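Local coordinates for Tol-Pal system protein TolB (Acinetobacter baumannii, PDB 7MX5) that probably works as the periplasmic component of the Tol-Pal system, which helps the outer membrane fold inward at cell division and keeps it intact, at residues P238-M243 with K270-T275; Q283-D288 with G292-L297. All coordinates share one frame; numbering follows the deposited sequence.

Contact 1 of 2, residues P238-M243 with K270-T275; sequences PEIYQM and KAFIFT
Ile240 is tied through its backbone by hydrogen bonding to Met253, just past strand 249-252, and sends its side chain out to Phe272 and Phe274 of the next sheet. The two segments lie on neighbouring blades of the beta-propeller. Strand 239-244 is third of four in one blade, and strand 271-276 is second of four in the next. Their chains stay well apart: even the nearest pair, Ile240 and Phe274, has its CA atoms 8.4 Å from each other.

The isoleucine divides its two branches between the rings. CG2, anti to the backbone N, lies 3.9 Å from Phe272 CZ. CD1, at the end of the other branch, approaches Phe274 CD2 to 3.6 Å and also touches that residue's CB. Both methyls meet their rings obliquely. The Ile240 and Phe274 side chains cross at about a right angle.

Phe272 also meets the rings of Tyr287 and Phe289, and Phe274 leans on Tyr285 and Tyr287. Thr261 touches Ile240 from a loop. All three residues of the contact are buried. Between these two segments the join is apolar, so it should rest mainly on burial and van der Waals contact.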
loop_
_atom_site.group_PDB
_atom_site.type_symbol
_atom_site.label_atom_id
_atom_site.label_comp_id
_atom_site.label_asym_id
_atom_site.label_seq_id
_atom_site.Cartn_x
_atom_site.Cartn_y
_atom_site.Cartn_z
ATOM N N PRO A 238 -15.506 21.972 -6.492
ATOM C CA PRO A 238 -15.219 21.143 -5.315
ATOM C C PRO A 238 -14.501 21.933 -4.234
ATOM O O PRO A 238 -13.742 22.860 -4.516
ATOM C CB PRO A 238 -14.327 20.028 -5.876
ATOM C CG PRO A 238 -14.609 20.021 -7.352
ATOM C CD PRO A 238 -14.839 21.457 -7.698
ATOM N N GLU A 239 -14.760 21.556 -2.981
ATOM C CA GLU A 239 -14.160 22.197 -1.820
ATOM C C GLU A 239 -13.841 21.138 -0.774
ATOM O O GLU A 239 -14.462 20.073 -0.733
ATOM C CB GLU A 239 -15.085 23.266 -1.216
ATOM C CG GLU A 239 -14.721 24.698 -1.571
ATOM C CD GLU A 239 -15.935 25.592 -1.709
ATOM O OE1 GLU A 239 -17.042 25.153 -1.338
ATOM O OE2 GLU A 239 -15.784 26.735 -2.188
ATOM N N ILE A 240 -12.869 21.445 0.081
ATOM C CA ILE A 240 -12.446 20.531 1.138
ATOM C C ILE A 240 -13.228 20.839 2.408
ATOM O O ILE A 240 -13.336 22.001 2.818
ATOM C CB ILE A 240 -10.932 20.632 1.388
ATOM C CG1 ILE A 240 -10.153 20.031 0.217
ATOM C CG2 ILE A 240 -10.552 19.936 2.687
ATOM C CD1 ILE A 240 -9.237 21.016 -0.467
ATOM N N TYR A 241 -13.771 19.796 3.029
ATOM C CA TYR A 241 -14.499 19.901 4.283
ATOM C C TYR A 241 -13.864 18.979 5.314
ATOM O O TYR A 241 -13.334 17.917 4.974
ATOM C CB TYR A 241 -15.973 19.523 4.099
ATOM C CG TYR A 241 -16.763 20.477 3.235
ATOM C CD1 TYR A 241 -16.770 20.347 1.852
ATOM C CD2 TYR A 241 -17.486 21.518 3.798
ATOM C CE1 TYR A 241 -17.486 21.221 1.057
ATOM C CE2 TYR A 241 -18.212 22.390 3.010
ATOM C CZ TYR A 241 -18.202 22.242 1.641
ATOM O OH TYR A 241 -18.919 23.118 0.858
ATOM N N GLN A 242 -13.916 19.389 6.577
ATOM C CA GLN A 242 -13.502 18.542 7.687
ATOM C C GLN A 242 -14.720 18.177 8.520
ATOM O O GLN A 242 -15.486 19.057 8.929
ATOM C CB GLN A 242 -12.455 19.223 8.570
ATOM C CG GLN A 242 -11.829 18.263 9.576
ATOM C CD GLN A 242 -10.808 18.919 10.481
ATOM O OE1 GLN A 242 -10.650 20.139 10.479
ATOM N NE2 GLN A 242 -10.104 18.107 11.262
ATOM N N MET A 243 -14.896 16.886 8.769
ATOM C CA MET A 243 -15.982 16.396 9.601
ATOM C C MET A 243 -15.465 16.016 10.978
ATOM O O MET A 243 -14.347 15.517 11.118
ATOM C CB MET A 243 -16.665 15.186 8.967
ATOM C CG MET A 243 -18.117 15.057 9.365
ATOM S SD MET A 243 -18.819 13.451 8.987
ATOM C CE MET A 243 -20.344 13.958 8.202
ATOM N N LYS A 270 -0.946 17.742 12.374
ATOM C CA LYS A 270 -0.803 19.191 12.374
ATOM C C LYS A 270 -1.423 19.851 11.151
ATOM O O LYS A 270 -1.764 21.037 11.212
ATOM C CB LYS A 270 0.676 19.578 12.452
ATOM C CG LYS A 270 1.415 19.023 13.658
ATOM C CD LYS A 270 2.357 20.064 14.240
ATOM C CE LYS A 270 3.746 19.492 14.469
ATOM N NZ LYS A 270 4.807 20.387 13.926
ATOM N N ALA A 271 -1.578 19.123 10.050
ATOM C CA ALA A 271 -1.964 19.741 8.789
ATOM C C ALA A 271 -2.529 18.676 7.861
ATOM O O ALA A 271 -2.619 17.496 8.211
ATOM C CB ALA A 271 -0.768 20.453 8.151
ATOM N N PHE A 272 -2.922 19.113 6.666
ATOM C CA PHE A 272 -3.265 18.214 5.575
ATOM C C PHE A 272 -2.824 18.849 4.264
ATOM O O PHE A 272 -2.671 20.068 4.160
ATOM C CB PHE A 272 -4.768 17.880 5.546
ATOM C CG PHE A 272 -5.657 19.033 5.153
ATOM C CD1 PHE A 272 -5.933 19.297 3.819
ATOM C CD2 PHE A 272 -6.248 19.827 6.119
ATOM C CE1 PHE A 272 -6.757 20.347 3.459
ATOM C CE2 PHE A 272 -7.077 20.875 5.765
ATOM C CZ PHE A 272 -7.329 21.136 4.434
ATOM N N ILE A 273 -2.615 18.003 3.260
ATOM C CA ILE A 273 -2.217 18.454 1.936
ATOM C C ILE A 273 -3.390 18.271 0.982
ATOM O O ILE A 273 -4.309 17.482 1.225
ATOM C CB ILE A 273 -0.963 17.718 1.420
ATOM C CG1 ILE A 273 -1.289 16.257 1.108
ATOM C CG2 ILE A 273 0.166 17.813 2.435
ATOM C CD1 ILE A 273 -0.216 15.556 0.306
ATOM N N PHE A 274 -3.350 19.015 -0.121
ATOM C CA PHE A 274 -4.447 19.002 -1.079
ATOM C C PHE A 274 -3.969 19.592 -2.397
ATOM O O PHE A 274 -2.965 20.308 -2.453
ATOM C CB PHE A 274 -5.663 19.775 -0.552
ATOM C CG PHE A 274 -5.406 21.240 -0.340
ATOM C CD1 PHE A 274 -4.657 21.681 0.740
ATOM C CD2 PHE A 274 -5.910 22.177 -1.225
ATOM C CE1 PHE A 274 -4.418 23.026 0.934
ATOM C CE2 PHE A 274 -5.673 23.524 -1.037
ATOM C CZ PHE A 274 -4.925 23.949 0.044
ATOM N N THR A 275 -4.709 19.278 -3.457
ATOM C CA THR A 275 -4.437 19.801 -4.788
ATOM C C THR A 275 -5.230 21.081 -5.010
ATOM O O THR A 275 -6.365 21.211 -4.541
ATOM C CB THR A 275 -4.794 18.763 -5.855
ATOM O OG1 THR A 275 -4.011 17.581 -5.651
ATOM C CG2 THR A 275 -4.536 19.307 -7.253
#

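Contact 2 of 2, residues Q283-D288 with G292-L297; sequences QIYRYD and GSVKRL
The outer beta hairpin of a propeller blade joins strand 283-288 to strand 294-296, the edge strand, in antiparallel pairing. Arg286 and Lys295 form a hydrogen-bonded pair. Arg286 N gives a bond to Lys295 O at 2.6 Å, and Lys295 N returns one to Arg286 O at 2.8 Å. Further bonds run from Leu297 N to Ile284 O and from Asp288 N to Ser293 O. Near the turn, Gly292 N reaches Asp288 O only weakly, with an N-H...O angle of 128°.

Tyr285, Tyr287, Val294 and Arg296 share one face of the hairpin. Arg296 CG lies over the face of the Tyr285 ring, 4.2 Å from its centroid, in a CH-pi contact. Val294 spreads its two methyls between the tyrosines. CG1 is 3.7 Å from Tyr285 CD2, and CG2 sits in plane at the edge of the Tyr287 ring.

Arg296 runs extended past Tyr285 to Gln283, whose CG lies 3.3 Å above the guanidinium plane. The amide and guanidinium planes are 30° apart. Arg296 NE is bonded to Thr298 O, and Gln283 OE1 takes bonds from Asn304 and Thr298.

On the other face, Leu297 CD1 packs on Arg286 CB at 3.7 Å. Arg286 CG is anti to the backbone N (chi1 178°) and the chain runs straight on to NE, leading the guanidinium toward Asp288. That salt bridge, Arg286 NH2 to Asp288 OD1 at 3.2 Å, has weak hydrogen-bond geometry. Backbone bonds thus set the pairing, while one face adds CH-pi and apolar contacts and the other carries the Arg286-Asp288 salt bridge beside Lys295, whose repulsion with Arg286 is probably eased.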
loop_
_atom_site.group_PDB
_atom_site.type_symbol
_atom_site.label_atom_id
_atom_site.label_comp_id
_atom_site.label_asym_id
_atom_site.label_seq_id
_atom_site.Cartn_x
_atom_site.Cartn_y
_atom_site.Cartn_z
ATOM N N GLN A 283 -1.326 22.354 -8.243
ATOM C CA GLN A 283 -0.185 22.186 -7.358
ATOM C C GLN A 283 -0.662 21.609 -6.032
ATOM O O GLN A 283 -1.857 21.613 -5.723
ATOM C CB GLN A 283 0.552 23.513 -7.123
ATOM C CG GLN A 283 1.150 24.134 -8.377
ATOM C CD GLN A 283 2.168 23.236 -9.055
ATOM O OE1 GLN A 283 2.779 22.374 -8.421
ATOM N NE2 GLN A 283 2.359 23.439 -10.354
ATOM N N ILE A 284 0.287 21.106 -5.250
ATOM C CA ILE A 284 0.002 20.520 -3.946
ATOM C C ILE A 284 0.312 21.560 -2.879
ATOM O O ILE A 284 1.442 22.053 -2.790
ATOM C CB ILE A 284 0.811 19.234 -3.716
ATOM C CG1 ILE A 284 0.252 18.096 -4.572
ATOM C CG2 ILE A 284 0.792 18.848 -2.244
ATOM C CD1 ILE A 284 1.085 16.843 -4.522
ATOM N N TYR A 285 -0.689 21.892 -2.073
ATOM C CA TYR A 285 -0.561 22.870 -1.005
ATOM C C TYR A 285 -0.739 22.190 0.347
ATOM O O TYR A 285 -1.217 21.058 0.444
ATOM C CB TYR A 285 -1.581 24.001 -1.176
ATOM C CG TYR A 285 -1.315 24.893 -2.368
ATOM C CD1 TYR A 285 -1.573 24.453 -3.659
ATOM C CD2 TYR A 285 -0.809 26.176 -2.204
ATOM C CE1 TYR A 285 -1.335 25.263 -4.752
ATOM C CE2 TYR A 285 -0.566 26.994 -3.292
ATOM C CZ TYR A 285 -0.831 26.532 -4.564
ATOM O OH TYR A 285 -0.592 27.340 -5.652
ATOM N N ARG A 286 -0.343 22.902 1.400
ATOM C CA ARG A 286 -0.427 22.407 2.769
ATOM C C ARG A 286 -1.228 23.395 3.603
ATOM O O ARG A 286 -0.833 24.558 3.741
ATOM C CB ARG A 286 0.967 22.205 3.367
ATOM C CG ARG A 286 0.964 21.727 4.813
ATOM C CD ARG A 286 2.329 21.912 5.458
ATOM N NE ARG A 286 2.344 21.480 6.852
ATOM C CZ ARG A 286 2.150 22.285 7.888
ATOM N NH1 ARG A 286 1.914 23.577 7.726
ATOM N NH2 ARG A 286 2.189 21.779 9.118
ATOM N N TYR A 287 -2.347 22.935 4.158
ATOM C CA TYR A 287 -3.176 23.743 5.043
ATOM C C TYR A 287 -2.803 23.435 6.487
ATOM O O TYR A 287 -2.916 22.287 6.929
ATOM C CB TYR A 287 -4.664 23.473 4.814
ATOM C CG TYR A 287 -5.572 24.260 5.737
ATOM C CD1 TYR A 287 -6.015 25.529 5.391
ATOM C CD2 TYR A 287 -5.976 23.738 6.961
ATOM C CE1 TYR A 287 -6.839 26.252 6.233
ATOM C CE2 TYR A 287 -6.800 24.453 7.808
ATOM C CZ TYR A 287 -7.229 25.709 7.440
ATOM O OH TYR A 287 -8.049 26.424 8.282
ATOM N N ASP A 288 -2.382 24.461 7.222
ATOM C CA ASP A 288 -1.998 24.314 8.619
ATOM C C ASP A 288 -3.229 24.470 9.505
ATOM O O ASP A 288 -3.925 25.488 9.434
ATOM C CB ASP A 288 -0.933 25.344 8.990
ATOM C CG ASP A 288 -0.282 25.056 10.326
ATOM O OD1 ASP A 288 0.239 23.935 10.506
ATOM O OD2 ASP A 288 -0.294 25.948 11.199
ATOM N N GLY A 292 -4.418 28.233 10.199
ATOM C CA GLY A 292 -5.276 28.304 9.034
ATOM C C GLY A 292 -4.596 28.757 7.764
ATOM O O GLY A 292 -5.284 29.129 6.809
ATOM N N SER A 293 -3.268 28.736 7.718
ATOM C CA SER A 293 -2.556 29.190 6.536
ATOM C C SER A 293 -2.484 28.083 5.491
ATOM O O SER A 293 -2.608 26.893 5.793
ATOM C CB SER A 293 -1.140 29.646 6.892
ATOM O OG SER A 293 -0.563 28.799 7.868
ATOM N N VAL A 294 -2.277 28.495 4.244
ATOM C CA VAL A 294 -2.073 27.585 3.126
ATOM C C VAL A 294 -0.707 27.886 2.526
ATOM O O VAL A 294 -0.378 29.051 2.274
ATOM C CB VAL A 294 -3.182 27.721 2.066
ATOM C CG1 VAL A 294 -2.763 27.054 0.765
ATOM C CG2 VAL A 294 -4.481 27.122 2.582
ATOM N N LYS A 295 0.088 26.840 2.312
ATOM C CA LYS A 295 1.441 26.979 1.797
ATOM C C LYS A 295 1.660 25.995 0.661
ATOM O O LYS A 295 1.245 24.836 0.744
ATOM C CB LYS A 295 2.477 26.746 2.902
ATOM C CG LYS A 295 3.914 26.941 2.460
ATOM C CD LYS A 295 4.831 25.938 3.138
ATOM C CE LYS A 295 4.901 26.183 4.635
ATOM N NZ LYS A 295 5.248 24.943 5.383
ATOM N N ARG A 296 2.313 26.461 -0.401
ATOM C CA ARG A 296 2.624 25.603 -1.534
ATOM C C ARG A 296 3.811 24.706 -1.209
ATOM O O ARG A 296 4.819 25.158 -0.656
ATOM C CB ARG A 296 2.928 26.438 -2.777
ATOM C CG ARG A 296 3.076 25.616 -4.045
ATOM C CD ARG A 296 3.109 26.494 -5.283
ATOM N NE ARG A 296 3.684 25.792 -6.425
ATOM C CZ ARG A 296 3.991 26.365 -7.581
ATOM N NH1 ARG A 296 3.792 27.656 -7.785
ATOM N NH2 ARG A 296 4.507 25.622 -8.555
ATOM N N LEU A 297 3.688 23.429 -1.558
ATOM C CA LEU A 297 4.734 22.442 -1.319
ATOM C C LEU A 297 5.489 22.045 -2.576
ATOM O O LEU A 297 6.700 21.819 -2.515
ATOM C CB LEU A 297 4.137 21.184 -0.677
ATOM C CG LEU A 297 3.632 21.324 0.760
ATOM C CD1 LEU A 297 3.002 20.022 1.234
ATOM C CD2 LEU A 297 4.764 21.745 1.685
#

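How the contacts relate
The chain meets contact 1 first. From strand 239-244 it passes through the edge strand 249-252 and then 263-265, the first strand of the next sheet, before 271-276 closes a loop of 26 residues against 238-243. After the turn at 277-282 it runs back as strand 283-288 and folds back after only three residues to close contact 2. The two contacts follow in series, neither nested nor crossed, with centres about 10 Å apart. Strands 271-276 and 283-288 are neighbours in one sheet, where Phe274 O probably accepts a hydrogen bond from Tyr285 N. Contact 1 thus fastens this blade to the preceding one, and contact 2 completes its outer edge.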